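Local coordinates for protein chitinase A (Cycas revoluta, PDB 4MNK) that probably hydrolyses chitin as a family 18 class V chitinase and binds N-acetylglucosamine sugars in its cleft, at residues L115-E120 with E129-L134; L156-Y161 with T173-Q178; P60-R63 with S68-T71; S21-R26 with E56-T61; L247-E252 with G256-G261. All coordinates share one frame; numbering follows the deposited sequence.

Interaction 1: L115-E120 with E129-L134. With NAG (2-acetamido-2-deoxy-beta-D-glucopyranose), chain B.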
# COMPACT_ATOMS: atom_id res chain seq x y z
N LEU A 115 7.63 -6.06 -10.57
CA LEU A 115 6.70 -6.92 -9.86
C LEU A 115 6.64 -6.51 -8.41
O LEU A 115 7.64 -6.10 -7.82
CB LEU A 115 7.17 -8.37 -9.94
CG LEU A 115 7.09 -9.07 -11.29
CD1 LEU A 115 7.87 -10.38 -11.26
CD2 LEU A 115 5.64 -9.31 -11.69
N ASP A 116 5.46 -6.66 -7.83
CA ASP A 116 5.26 -6.43 -6.41
C ASP A 116 4.51 -7.62 -5.83
O ASP A 116 3.63 -8.18 -6.48
CB ASP A 116 4.47 -5.14 -6.18
CG ASP A 116 4.17 -4.88 -4.72
OD1 ASP A 116 5.08 -4.47 -3.98
OD2 ASP A 116 3.00 -5.07 -4.32
N LEU A 117 4.86 -7.99 -4.60
CA LEU A 117 4.14 -9.03 -3.88
C LEU A 117 3.38 -8.41 -2.71
O LEU A 117 3.98 -7.73 -1.88
CB LEU A 117 5.10 -10.10 -3.36
CG LEU A 117 6.05 -10.73 -4.38
CD1 LEU A 117 6.99 -11.71 -3.69
CD2 LEU A 117 5.29 -11.42 -5.50
N ASP A 118 2.07 -8.63 -2.67
CA ASP A 118 1.25 -8.17 -1.56
C ASP A 118 0.70 -9.38 -0.81
O ASP A 118 -0.34 -9.94 -1.18
CB ASP A 118 0.14 -7.24 -2.04
CG ASP A 118 -0.62 -6.58 -0.89
OD1 ASP A 118 -1.54 -5.79 -1.17
OD2 ASP A 118 -0.31 -6.87 0.28
N TYR A 119 1.42 -9.77 0.24
CA TYR A 119 1.15 -10.96 1.03
C TYR A 119 0.96 -10.54 2.48
O TYR A 119 1.91 -10.10 3.14
CB TYR A 119 2.33 -11.93 0.89
CG TYR A 119 2.27 -13.22 1.68
CD1 TYR A 119 3.42 -13.99 1.84
CD2 TYR A 119 1.08 -13.69 2.27
CE1 TYR A 119 3.40 -15.18 2.55
CE2 TYR A 119 1.05 -14.88 2.99
CZ TYR A 119 2.22 -15.62 3.12
OH TYR A 119 2.21 -16.81 3.82
N GLU A 120 -0.26 -10.67 2.97
CA GLU A 120 -0.62 -10.18 4.30
C GLU A 120 -1.14 -11.32 5.17
O GLU A 120 -2.34 -11.60 5.16
CB GLU A 120 -1.63 -9.03 4.18
CG GLU A 120 -1.09 -7.84 3.38
CD GLU A 120 -2.11 -6.75 3.10
OE1 GLU A 120 -3.05 -6.56 3.90
OE2 GLU A 120 -1.96 -6.05 2.08
N GLU A 129 9.62 -18.42 6.60
CA GLU A 129 10.66 -19.28 6.05
C GLU A 129 10.38 -19.66 4.60
O GLU A 129 11.27 -19.62 3.75
CB GLU A 129 10.83 -20.53 6.90
CG GLU A 129 11.52 -20.29 8.24
CD GLU A 129 11.42 -21.48 9.19
OE1 GLU A 129 10.81 -22.51 8.84
OE2 GLU A 129 11.97 -21.37 10.31
N ASN A 130 9.13 -20.03 4.31
CA ASN A 130 8.76 -20.42 2.96
C ASN A 130 8.66 -19.24 2.00
O ASN A 130 8.96 -19.38 0.81
CB ASN A 130 7.47 -21.25 2.97
CG ASN A 130 7.66 -22.62 3.61
OD1 ASN A 130 8.79 -23.07 3.85
ND2 ASN A 130 6.55 -23.30 3.88
N PHE A 131 8.25 -18.08 2.52
CA PHE A 131 8.22 -16.85 1.74
C PHE A 131 9.64 -16.43 1.34
O PHE A 131 9.86 -16.00 0.21
CB PHE A 131 7.52 -15.74 2.53
CG PHE A 131 7.20 -14.49 1.73
CD1 PHE A 131 7.38 -13.24 2.30
CD2 PHE A 131 6.70 -14.57 0.43
CE1 PHE A 131 7.06 -12.08 1.59
CE2 PHE A 131 6.39 -13.41 -0.29
CZ PHE A 131 6.57 -12.16 0.30
N VAL A 132 10.59 -16.60 2.26
CA VAL A 132 12.01 -16.40 1.97
C VAL A 132 12.46 -17.23 0.76
O VAL A 132 13.16 -16.72 -0.12
CB VAL A 132 12.89 -16.69 3.22
CG1 VAL A 132 14.35 -16.97 2.85
CG2 VAL A 132 12.80 -15.55 4.22
N LYS A 133 12.04 -18.49 0.70
CA LYS A 133 12.36 -19.37 -0.43
C LYS A 133 11.81 -18.79 -1.74
O LYS A 133 12.54 -18.69 -2.72
CB LYS A 133 11.82 -20.78 -0.21
CG LYS A 133 12.43 -21.53 0.97
CD LYS A 133 11.78 -22.90 1.14
CE LYS A 133 12.12 -23.51 2.49
NZ LYS A 133 11.46 -24.84 2.66
N LEU A 134 10.54 -18.40 -1.73
CA LEU A 134 9.91 -17.83 -2.92
C LEU A 134 10.64 -16.58 -3.41
O LEU A 134 10.98 -16.48 -4.59
CB LEU A 134 8.43 -17.48 -2.66
CG LEU A 134 7.66 -16.94 -3.87
CD1 LEU A 134 7.22 -18.08 -4.79
CD2 LEU A 134 6.47 -16.10 -3.43
C1 NAG B . -4.08 -2.97 2.64
C2 NAG B . -4.07 -3.56 1.23
C3 NAG B . -5.19 -2.97 0.37
C4 NAG B . -6.53 -2.87 1.10
C5 NAG B . -6.32 -2.25 2.49
C6 NAG B . -7.62 -2.14 3.31
C7 NAG B . -2.15 -2.20 0.38
C8 NAG B . -0.85 -2.26 -0.37
N2 NAG B . -2.79 -3.37 0.54
O1 NAG B . -3.18 -3.69 3.46
O3 NAG B . -5.33 -3.74 -0.81
O4 NAG B . -7.39 -2.06 0.34
O5 NAG B . -5.38 -3.02 3.20
O6 NAG B . -8.17 -3.42 3.54
O7 NAG B . -2.56 -1.12 0.80
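Y119 and F131 both hold CG anti to the backbone N, at chi1 178° and -169°. Each ring therefore swings to the side of its own carbonyl carbon, and the two meet between strand 115-119 and helix 129-134. They form a T-shaped stack. The Y119 edge is turned into the F131 face, with planes at 85° and centroids 5.0 Å apart. Y119 CD1 sits over the middle of the F131 ring and comes within 3.6 Å of F131 CD2. On the strand, L117 points to the helix as well. Its CD1 branch meets F131 CE2 at 3.8 Å, approaching obliquely. The same methyl lies more loosely against L134 CD2, at 4.4 Å. No hydrogen bond joins strand and helix here; apolar side chains make the contact. With an alanine at F131, the Y119 edge would probably lose its ring face and L117 CD1 its main neighbour.

The strand and helix follow one another in the TIM barrel, and L115-E120 carries the DxDxE signature of family 18. D118, between L117 and Y119, points away from the helix. Its OD1 accepts a nearly straight bond from N2 of the bound sugar, at 3.2 Å. E120, just after the strand, reaches that sugar with an extended chain. Both its carboxylate oxygens lie close to the sugar O1, and either may take a weak bond from it. D118 OD2 and E120 OE2 are 2.6 Å apart. D116 is tied by its carboxylate to T157 and S74. F86 stacks on Y119, and N90 touches F131 and L134.

Interaction 2: L156-Y161 with T173-Q178. With NAG (2-acetamido-2-deoxy-beta-D-glucopyranose), chain C.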
# COMPACT_ATOMS: atom_id res chain seq x y z
N LEU A 156 11.60 -5.24 -8.17
CA LEU A 156 10.89 -6.13 -7.27
C LEU A 156 10.65 -5.43 -5.95
O LEU A 156 11.59 -4.98 -5.29
CB LEU A 156 11.68 -7.43 -7.05
CG LEU A 156 11.00 -8.45 -6.13
CD1 LEU A 156 9.68 -8.95 -6.71
CD2 LEU A 156 11.94 -9.61 -5.82
N THR A 157 9.38 -5.32 -5.57
CA THR A 157 9.01 -4.73 -4.30
C THR A 157 8.02 -5.64 -3.58
O THR A 157 7.54 -6.62 -4.15
CB THR A 157 8.41 -3.30 -4.47
OG1 THR A 157 7.16 -3.37 -5.17
CG2 THR A 157 9.37 -2.40 -5.24
N GLU A 158 7.76 -5.34 -2.31
CA GLU A 158 6.70 -6.04 -1.59
C GLU A 158 6.05 -5.11 -0.57
O GLU A 158 6.67 -4.17 -0.08
CB GLU A 158 7.22 -7.31 -0.90
CG GLU A 158 7.91 -7.04 0.43
CD GLU A 158 8.56 -8.27 1.03
OE1 GLU A 158 8.69 -8.30 2.27
OE2 GLU A 158 8.93 -9.20 0.28
N ALA A 159 4.79 -5.40 -0.27
CA ALA A 159 4.08 -4.73 0.81
C ALA A 159 4.55 -5.32 2.13
O ALA A 159 4.70 -6.54 2.26
CB ALA A 159 2.58 -4.91 0.65
N VAL A 160 4.77 -4.45 3.12
CA VAL A 160 5.09 -4.90 4.47
C VAL A 160 4.16 -4.26 5.48
O VAL A 160 3.66 -3.14 5.28
CB VAL A 160 6.58 -4.68 4.86
CG1 VAL A 160 7.51 -5.45 3.93
CG2 VAL A 160 6.95 -3.20 4.88
N TYR A 161 3.92 -4.99 6.56
CA TYR A 161 3.24 -4.49 7.75
C TYR A 161 3.94 -3.21 8.22
O TYR A 161 5.11 -2.98 7.90
CB TYR A 161 3.31 -5.57 8.83
CG TYR A 161 2.46 -5.37 10.06
CD1 TYR A 161 3.06 -5.34 11.32
CD2 TYR A 161 1.08 -5.23 9.98
CE1 TYR A 161 2.30 -5.17 12.47
CE2 TYR A 161 0.31 -5.05 11.13
CZ TYR A 161 0.93 -5.03 12.37
OH TYR A 161 0.18 -4.86 13.51
N THR A 173 7.24 -13.92 14.25
CA THR A 173 8.30 -13.81 13.25
C THR A 173 8.58 -12.33 12.99
O THR A 173 7.98 -11.45 13.62
CB THR A 173 7.97 -14.59 11.93
OG1 THR A 173 9.13 -14.65 11.10
CG2 THR A 173 6.81 -13.94 11.17
N GLU A 174 9.50 -12.04 12.07
CA GLU A 174 9.84 -10.67 11.72
C GLU A 174 10.40 -10.63 10.31
O GLU A 174 10.89 -11.64 9.81
CB GLU A 174 10.84 -10.07 12.72
CG GLU A 174 12.20 -10.75 12.77
CD GLU A 174 13.02 -10.29 13.95
OE1 GLU A 174 12.72 -10.71 15.08
OE2 GLU A 174 13.97 -9.51 13.74
N TYR A 175 10.33 -9.47 9.67
CA TYR A 175 10.88 -9.31 8.33
C TYR A 175 12.41 -9.34 8.38
O TYR A 175 13.02 -8.60 9.15
CB TYR A 175 10.40 -8.01 7.70
CG TYR A 175 8.93 -7.99 7.38
CD1 TYR A 175 8.02 -7.35 8.23
CD2 TYR A 175 8.43 -8.59 6.22
CE1 TYR A 175 6.66 -7.32 7.94
CE2 TYR A 175 7.07 -8.57 5.92
CZ TYR A 175 6.19 -7.93 6.79
OH TYR A 175 4.84 -7.89 6.50
N PRO A 176 13.02 -10.21 7.56
CA PRO A 176 14.48 -10.28 7.51
C PRO A 176 15.03 -9.13 6.66
O PRO A 176 15.05 -9.22 5.43
CB PRO A 176 14.76 -11.64 6.88
CG PRO A 176 13.55 -11.93 6.04
CD PRO A 176 12.39 -11.23 6.69
N VAL A 177 15.47 -8.06 7.32
CA VAL A 177 15.74 -6.80 6.61
C VAL A 177 16.95 -6.84 5.67
O VAL A 177 16.92 -6.22 4.61
CB VAL A 177 15.82 -5.56 7.55
CG1 VAL A 177 14.51 -5.39 8.30
CG2 VAL A 177 16.99 -5.65 8.51
N GLN A 178 18.00 -7.57 6.05
CA GLN A 178 19.18 -7.70 5.20
C GLN A 178 18.84 -8.49 3.94
O GLN A 178 19.23 -8.11 2.83
CB GLN A 178 20.32 -8.36 5.97
CG GLN A 178 21.64 -8.39 5.23
CD GLN A 178 22.64 -9.33 5.86
OE1 GLN A 178 22.43 -10.54 5.89
NE2 GLN A 178 23.72 -8.77 6.39
C1 NAG C . -5.80 -4.29 13.64
C2 NAG C . -5.05 -4.09 12.32
C3 NAG C . -5.99 -3.75 11.17
C4 NAG C . -7.22 -4.66 11.12
C5 NAG C . -7.83 -4.83 12.52
C6 NAG C . -8.98 -5.83 12.52
C7 NAG C . -2.77 -3.33 12.78
C8 NAG C . -1.83 -2.16 12.88
N2 NAG C . -4.03 -3.06 12.45
O3 NAG C . -5.28 -3.83 9.95
O4 NAG C . -8.17 -4.11 10.24
O5 NAG C . -6.85 -5.22 13.47
O6 NAG C . -8.51 -7.12 12.19
O7 NAG C . -2.36 -4.47 13.01
O HOH W 1 4.14 -8.65 4.03
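At the C-terminal end of strand 155-161 of the TIM barrel, V160 and Y161 receive the ring of Y175 from the loop that leads into helix 177-183. The main link is one hydrogen bond. Y161 N donates to Y175 OH at 3.0 Å, almost perfectly straight at 178°. Y175 OH also meets a water at 2.7 Å. That water lies 2.8 Å from A159 O, within hydrogen-bonding distance. The phenol oxygen is thus bonded directly to the strand and probably linked to it a second time through solvent.

The ring is packed as well as bonded. V160 CG1 lies over one of its faces, offset toward the rim and 3.7 Å from Y175 CE2, a CH-pi contact. V160 CG1 is anti to the carbonyl carbon (chi1 -61°), which turns this methyl to the ring. Y161 CB approaches at the ring edge, 3.9 Å from Y175 CE1. E158 OE1 stands obliquely to the ring. A phenylalanine here would probably leave Y161 N without its acceptor and the water without one of its partners.

Past CB, the Y161 ring turns off from Y175. Its CG is anti to the backbone N (chi1 -170°), and its hydroxyl reaches the second bound sugar. Y161 OH donates to the acetamide oxygen O7 at 2.6 Å, with O7 near the plane of the Y161 ring, at its edge. F167 and Y121 meet the Y161 ring edge-to-face. In TIM-barrel glycoside hydrolases the sugar-binding cleft lies at the C-terminal ends of the barrel strands, as it does here.

Interaction 3: P60-R63 with S68-T71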
# COMPACT_ATOMS: atom_id res chain seq x y z
N PRO A 60 1.00 2.15 -21.21
CA PRO A 60 0.97 3.19 -22.24
C PRO A 60 0.06 4.37 -21.88
O PRO A 60 0.41 5.52 -22.16
CB PRO A 60 0.45 2.46 -23.48
CG PRO A 60 0.83 1.04 -23.25
CD PRO A 60 0.70 0.82 -21.78
N THR A 61 -1.07 4.10 -21.24
CA THR A 61 -2.00 5.16 -20.86
C THR A 61 -1.40 6.12 -19.84
O THR A 61 -1.40 7.34 -20.06
CB THR A 61 -3.34 4.60 -20.34
OG1 THR A 61 -4.05 4.00 -21.42
CG2 THR A 61 -4.21 5.70 -19.74
N VAL A 62 -0.87 5.60 -18.74
CA VAL A 62 -0.36 6.49 -17.69
C VAL A 62 0.90 7.23 -18.16
O VAL A 62 1.12 8.37 -17.77
CB VAL A 62 -0.13 5.78 -16.33
CG1 VAL A 62 -1.44 5.17 -15.82
CG2 VAL A 62 0.98 4.73 -16.40
N ARG A 63 1.69 6.61 -19.03
CA ARG A 63 2.90 7.25 -19.52
C ARG A 63 2.64 8.43 -20.47
O ARG A 63 3.51 9.26 -20.67
CB ARG A 63 3.86 6.23 -20.14
CG ARG A 63 4.42 5.22 -19.15
CD ARG A 63 5.57 4.41 -19.75
NE ARG A 63 6.86 5.02 -19.45
CZ ARG A 63 8.04 4.55 -19.84
NH1 ARG A 63 8.13 3.44 -20.56
NH2 ARG A 63 9.15 5.20 -19.50
N SER A 68 8.19 9.65 -18.28
CA SER A 68 9.21 9.16 -17.35
C SER A 68 8.67 8.18 -16.30
O SER A 68 9.46 7.44 -15.69
CB SER A 68 9.93 10.33 -16.66
OG SER A 68 9.10 10.93 -15.68
N VAL A 69 7.36 8.16 -16.08
CA VAL A 69 6.76 7.29 -15.06
C VAL A 69 6.97 5.81 -15.41
O VAL A 69 6.94 5.44 -16.58
CB VAL A 69 5.25 7.63 -14.79
CG1 VAL A 69 4.32 7.01 -15.84
CG2 VAL A 69 4.84 7.20 -13.39
N LYS A 70 7.23 5.00 -14.39
CA LYS A 70 7.37 3.56 -14.56
C LYS A 70 6.22 2.85 -13.86
O LYS A 70 5.54 3.44 -13.03
CB LYS A 70 8.71 3.08 -14.01
CG LYS A 70 9.92 3.61 -14.77
CD LYS A 70 11.21 2.99 -14.26
CE LYS A 70 12.43 3.64 -14.90
NZ LYS A 70 12.49 3.44 -16.38
N THR A 71 6.01 1.59 -14.21
CA THR A 71 4.89 0.83 -13.65
C THR A 71 5.33 -0.52 -13.10
O THR A 71 6.33 -1.10 -13.54
CB THR A 71 3.77 0.61 -14.68
OG1 THR A 71 4.29 -0.15 -15.77
CG2 THR A 71 3.21 1.93 -15.17
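R63 and V62, near the C-terminal end of helix 52-63, meet V69 and T71 at the start of strand 70-77. This is the return from helix to strand in the beta-alpha-beta unit of strand 30-36, helix 52-63 and strand 70-77, part of the TIM barrel.

From CB of R63, CG stands anti to the carbonyl carbon, chi1 -65°, and this leads the chain obliquely across V69. CG packs on the V69 CG1 methyl at 3.8 Å. CG and CD each also come close to V69 O. The chain then bends at chi3, near 93°, and carries the guanidinium past the V69 carbonyl. NE lies 2.9 Å from V69 O, which stands obliquely to the guanidinium plane. CZ is near V69 O as well. NH2 has a weak hydrogen bond to P67 O, and the S68 carbonyl carbon sits at the edge of the group. R63 NH2 is 4.9 Å from K70 NZ, like charges that do not touch.

Next to R63 on the helix, V62 makes the apolar half. V62 faces the strand, and its CG2 reaches T71 CG2 at 3.8 Å. V62 CG2 is also 4.1 Å from V69 CG1, where the two valines cross at about a right angle. L31 of strand 30-36 touches both V62 and V69, so the neighbouring strand packs on the same apolar patch. The T71 methyl takes the helix-facing place, with CG2 anti to the carbonyl carbon. The other branch, T71 OG1, is hydrogen-bonded to T59 OG1, one turn back in the helix.

Interaction 4: S21-R26 with E56-T61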
# COMPACT_ATOMS: atom_id res chain seq x y z
N SER A 21 -6.65 6.47 -17.31
CA SER A 21 -6.51 7.77 -17.96
C SER A 21 -6.75 8.96 -17.02
O SER A 21 -6.32 10.07 -17.31
CB SER A 21 -7.45 7.86 -19.17
OG SER A 21 -8.81 7.74 -18.77
N LYS A 22 -7.43 8.71 -15.90
CA LYS A 22 -7.74 9.75 -14.93
C LYS A 22 -6.63 10.00 -13.92
O LYS A 22 -6.65 11.01 -13.21
CB LYS A 22 -9.05 9.44 -14.20
CG LYS A 22 -10.30 9.64 -15.03
CD LYS A 22 -11.55 9.59 -14.17
CE LYS A 22 -12.78 10.05 -14.93
NZ LYS A 22 -12.76 11.52 -15.18
N ILE A 23 -5.65 9.09 -13.84
CA ILE A 23 -4.52 9.24 -12.93
C ILE A 23 -3.65 10.41 -13.36
O ILE A 23 -3.25 10.49 -14.52
CB ILE A 23 -3.64 7.97 -12.87
CG1 ILE A 23 -4.47 6.75 -12.46
CG2 ILE A 23 -2.45 8.17 -11.94
CD1 ILE A 23 -3.78 5.41 -12.70
N ASN A 24 -3.36 11.33 -12.44
CA ASN A 24 -2.40 12.38 -12.75
C ASN A 24 -0.98 11.86 -12.59
O ASN A 24 -0.36 12.03 -11.53
CB ASN A 24 -2.64 13.64 -11.90
CG ASN A 24 -1.79 14.81 -12.36
OD1 ASN A 24 -0.86 14.64 -13.16
ND2 ASN A 24 -2.09 16.00 -11.86
N SER A 25 -0.47 11.21 -13.63
CA SER A 25 0.83 10.55 -13.53
C SER A 25 2.02 11.51 -13.45
O SER A 25 3.15 11.08 -13.23
CB SER A 25 1.02 9.55 -14.67
OG SER A 25 0.72 10.15 -15.91
N ARG A 26 1.77 12.81 -13.62
CA ARG A 26 2.80 13.84 -13.40
C ARG A 26 3.26 13.88 -11.94
O ARG A 26 4.35 14.35 -11.65
CB ARG A 26 2.27 15.22 -13.79
CG ARG A 26 2.00 15.41 -15.27
CD ARG A 26 1.33 16.75 -15.56
NE ARG A 26 -0.06 16.79 -15.09
CZ ARG A 26 -1.12 16.43 -15.82
NH1 ARG A 26 -0.96 16.00 -17.06
NH2 ARG A 26 -2.33 16.51 -15.30
N GLU A 56 -3.03 -4.48 -20.21
CA GLU A 56 -2.14 -4.11 -21.30
C GLU A 56 -2.09 -2.60 -21.52
O GLU A 56 -1.02 -2.04 -21.75
CB GLU A 56 -2.58 -4.81 -22.60
CG GLU A 56 -1.72 -4.41 -23.80
CD GLU A 56 -2.26 -4.90 -25.13
OE1 GLU A 56 -1.57 -4.65 -26.14
OE2 GLU A 56 -3.35 -5.51 -25.19
N ASP A 57 -3.25 -1.95 -21.46
CA ASP A 57 -3.34 -0.53 -21.77
C ASP A 57 -2.85 0.37 -20.64
O ASP A 57 -2.56 1.54 -20.87
CB ASP A 57 -4.77 -0.14 -22.14
CG ASP A 57 -5.20 -0.66 -23.51
OD1 ASP A 57 -4.37 -1.22 -24.25
OD2 ASP A 57 -6.40 -0.50 -23.83
N PHE A 58 -2.76 -0.18 -19.43
CA PHE A 58 -2.42 0.60 -18.24
C PHE A 58 -1.15 1.43 -18.42
O PHE A 58 -1.17 2.65 -18.21
CB PHE A 58 -2.29 -0.32 -17.02
CG PHE A 58 -1.97 0.40 -15.74
CD1 PHE A 58 -2.98 1.03 -15.01
CD2 PHE A 58 -0.67 0.45 -15.25
CE1 PHE A 58 -2.69 1.69 -13.82
CE2 PHE A 58 -0.37 1.12 -14.07
CZ PHE A 58 -1.39 1.73 -13.35
N THR A 59 -0.06 0.78 -18.80
CA THR A 59 1.24 1.45 -18.84
C THR A 59 1.34 2.51 -19.95
O THR A 59 1.70 3.65 -19.67
CB THR A 59 2.42 0.45 -18.82
OG1 THR A 59 2.32 -0.37 -17.65
CG2 THR A 59 3.75 1.18 -18.81
N PRO A 60 1.00 2.15 -21.21
CA PRO A 60 0.97 3.19 -22.24
C PRO A 60 0.06 4.37 -21.88
O PRO A 60 0.41 5.52 -22.16
CB PRO A 60 0.45 2.46 -23.48
CG PRO A 60 0.83 1.04 -23.25
CD PRO A 60 0.70 0.82 -21.78
N THR A 61 -1.07 4.10 -21.24
CA THR A 61 -2.00 5.16 -20.86
C THR A 61 -1.40 6.12 -19.84
O THR A 61 -1.40 7.34 -20.06
CB THR A 61 -3.34 4.60 -20.34
OG1 THR A 61 -4.05 4.00 -21.42
CG2 THR A 61 -4.21 5.70 -19.74
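S21 begins the contact by resting against T61 on helix 52-63. The T61 CG2 methyl does the touching. It lies 3.5 Å from S21 N and 3.9 Å from S21 CB, so it covers backbone as much as side chain. T61 OG1 is anti to the carbonyl carbon, chi1 -69°, and this sends the methyl to S21 and the hydroxyl back to its own helix. S21 O takes a further hydrogen bond from R64 NH1.

I23 comes next. Its CD1 end meets F58 CE1 at 4.0 Å, approaching obliquely, and the two side chains cross at about a right angle. L31 and F18 also touch I23, and the W10 ring meets F58. Residues 21-26 lie in the connection between strands 5-11 and 30-36, two parallel neighbours of the TIM barrel, and helix 52-63 packs over it.

N24 then shapes the turn. Its OD1 accepts from R26 N at 3.2 Å, an Asx turn. The N-H...O angle is only 138°, and the donor is tilted from the carbonyl plane. S25 O is hydrogen-bonded to N66 ND2.

On the helix, D57 O holds two donors. T61 N binds it at 3.0 Å. T61 OG1 reaches it at 2.9 Å, from above the carbonyl plane, 42° out. P60, which has no N-H to give, lies just before T61, and the helix kinks there.

Interaction 5: L247-E252 with G256-G261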
# COMPACT_ATOMS: atom_id res chain seq x y z
N LEU A 247 -21.02 7.43 15.95
CA LEU A 247 -20.85 7.92 17.31
C LEU A 247 -21.96 7.46 18.23
O LEU A 247 -23.13 7.39 17.83
CB LEU A 247 -20.77 9.45 17.32
CG LEU A 247 -19.59 10.10 16.59
CD1 LEU A 247 -19.81 11.60 16.47
CD2 LEU A 247 -18.27 9.81 17.29
N LYS A 248 -21.60 7.14 19.47
CA LYS A 248 -22.58 6.80 20.49
C LYS A 248 -23.41 8.03 20.87
O LYS A 248 -24.62 7.94 21.04
CB LYS A 248 -21.90 6.19 21.72
CG LYS A 248 -22.88 5.57 22.73
CD LYS A 248 -22.15 4.82 23.84
CE LYS A 248 -21.76 3.40 23.42
NZ LYS A 248 -21.03 2.68 24.50
N ASN A 249 -22.73 9.17 20.99
CA ASN A 249 -23.37 10.45 21.32
C ASN A 249 -22.88 11.56 20.40
O ASN A 249 -21.67 11.73 20.22
CB ASN A 249 -23.10 10.83 22.78
CG ASN A 249 -23.48 9.73 23.75
OD1 ASN A 249 -24.62 9.26 23.76
ND2 ASN A 249 -22.53 9.31 24.57
N ASN A 250 -23.82 12.31 19.83
CA ASN A 250 -23.50 13.37 18.86
C ASN A 250 -22.78 14.59 19.44
O ASN A 250 -22.29 15.43 18.69
CB ASN A 250 -24.77 13.81 18.11
CG ASN A 250 -25.26 12.76 17.13
OD1 ASN A 250 -24.81 11.61 17.15
ND2 ASN A 250 -26.19 13.15 16.27
N ASN A 251 -22.73 14.69 20.77
CA ASN A 251 -22.01 15.78 21.42
C ASN A 251 -20.60 15.40 21.87
O ASN A 251 -19.87 16.23 22.43
CB ASN A 251 -22.83 16.37 22.58
CG ASN A 251 -23.24 15.33 23.61
OD1 ASN A 251 -22.83 14.17 23.56
ND2 ASN A 251 -24.05 15.76 24.57
N GLU A 252 -20.22 14.15 21.63
CA GLU A 252 -18.85 13.69 21.86
C GLU A 252 -18.23 13.36 20.52
O GLU A 252 -18.51 12.31 19.93
CB GLU A 252 -18.83 12.49 22.81
CG GLU A 252 -19.24 12.84 24.23
CD GLU A 252 -19.14 11.66 25.17
OE1 GLU A 252 -18.00 11.26 25.50
OE2 GLU A 252 -20.20 11.15 25.58
N GLY A 256 -11.14 9.63 20.66
CA GLY A 256 -11.44 8.87 21.88
C GLY A 256 -12.91 8.90 22.26
O GLY A 256 -13.28 8.44 23.34
N ALA A 257 -13.75 9.44 21.38
CA ALA A 257 -15.20 9.46 21.59
C ALA A 257 -15.78 8.05 21.44
O ALA A 257 -15.34 7.31 20.56
CB ALA A 257 -15.86 10.42 20.61
N PRO A 258 -16.77 7.69 22.28
CA PRO A 258 -17.38 6.36 22.20
C PRO A 258 -18.12 6.14 20.87
O PRO A 258 -18.75 7.07 20.36
CB PRO A 258 -18.38 6.36 23.36
CG PRO A 258 -18.67 7.80 23.61
CD PRO A 258 -17.38 8.50 23.35
N ALA A 259 -18.01 4.93 20.34
CA ALA A 259 -18.61 4.58 19.05
C ALA A 259 -19.42 3.28 19.13
O ALA A 259 -19.22 2.47 20.04
CB ALA A 259 -17.54 4.48 17.98
N VAL A 260 -20.31 3.08 18.16
CA VAL A 260 -21.23 1.94 18.17
C VAL A 260 -21.14 1.03 16.94
O VAL A 260 -21.95 0.10 16.77
CB VAL A 260 -22.71 2.38 18.40
CG1 VAL A 260 -22.89 2.91 19.82
CG2 VAL A 260 -23.14 3.42 17.37
N GLY A 261 -20.16 1.28 16.07
CA GLY A 261 -19.96 0.46 14.88
C GLY A 261 -19.38 1.23 13.71
O GLY A 261 -18.99 2.39 13.85
O HOH W 2 -19.80 9.57 20.91
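L247 and A259 pair antiparallel as a non-hydrogen-bonded pair, CA to CA 4.4 Å, and next to them K248 N donates to P258 O at 3.0 Å, nearly straight at 174°. The chain returns on itself here through a loop with a type I turn from N249 to E252. It lies in the region between the seventh and eighth barrel strands, consistent with the alpha+beta insertion domain of class V chitinases.

L247 CB leads away from the other segment, but its CD2 comes back to A257 CB at 4.1 Å. A257 CB also sits 3.3 Å from E252 O. K248 lies across V260. Its chain bends at chi3, and K248 CE comes to 3.8 Å from V260 CG1. T202 bonds to the backbone of A257.

The turn is closed by its own backbone bond, from E252 N to N249 O. The side chains add another: N249 ND2 donates to E252 OE2 at 3.1 Å, from above the carboxylate plane. A water links N249 to P258. It accepts from N249 N at 3.0 Å and probably donates to P258 O, 2.8 Å from the water oxygen.

In the fold
From the N terminus, interaction 4 comes first. It closes the chain from 21-26, through strand 30-36, onto helix 52-63. Interaction 3 starts on P60 and T61, where interaction 4 ends, and ties the same helix to strand 70-77. These two touch each other. Interaction 1 closes the short link from strand 114-119 to helix 125-149. Interaction 2 closes the excursion after the next barrel strand, 155-161, bringing 173-178 at the start of helix 177-183 back onto it. Interactions 1 and 2 touch through D116 and T157. Interaction 5 joins the end of strand 234-247 to strand 259-260, its centre about 40 Å from that of interaction 1. No contact nests in another and none cross.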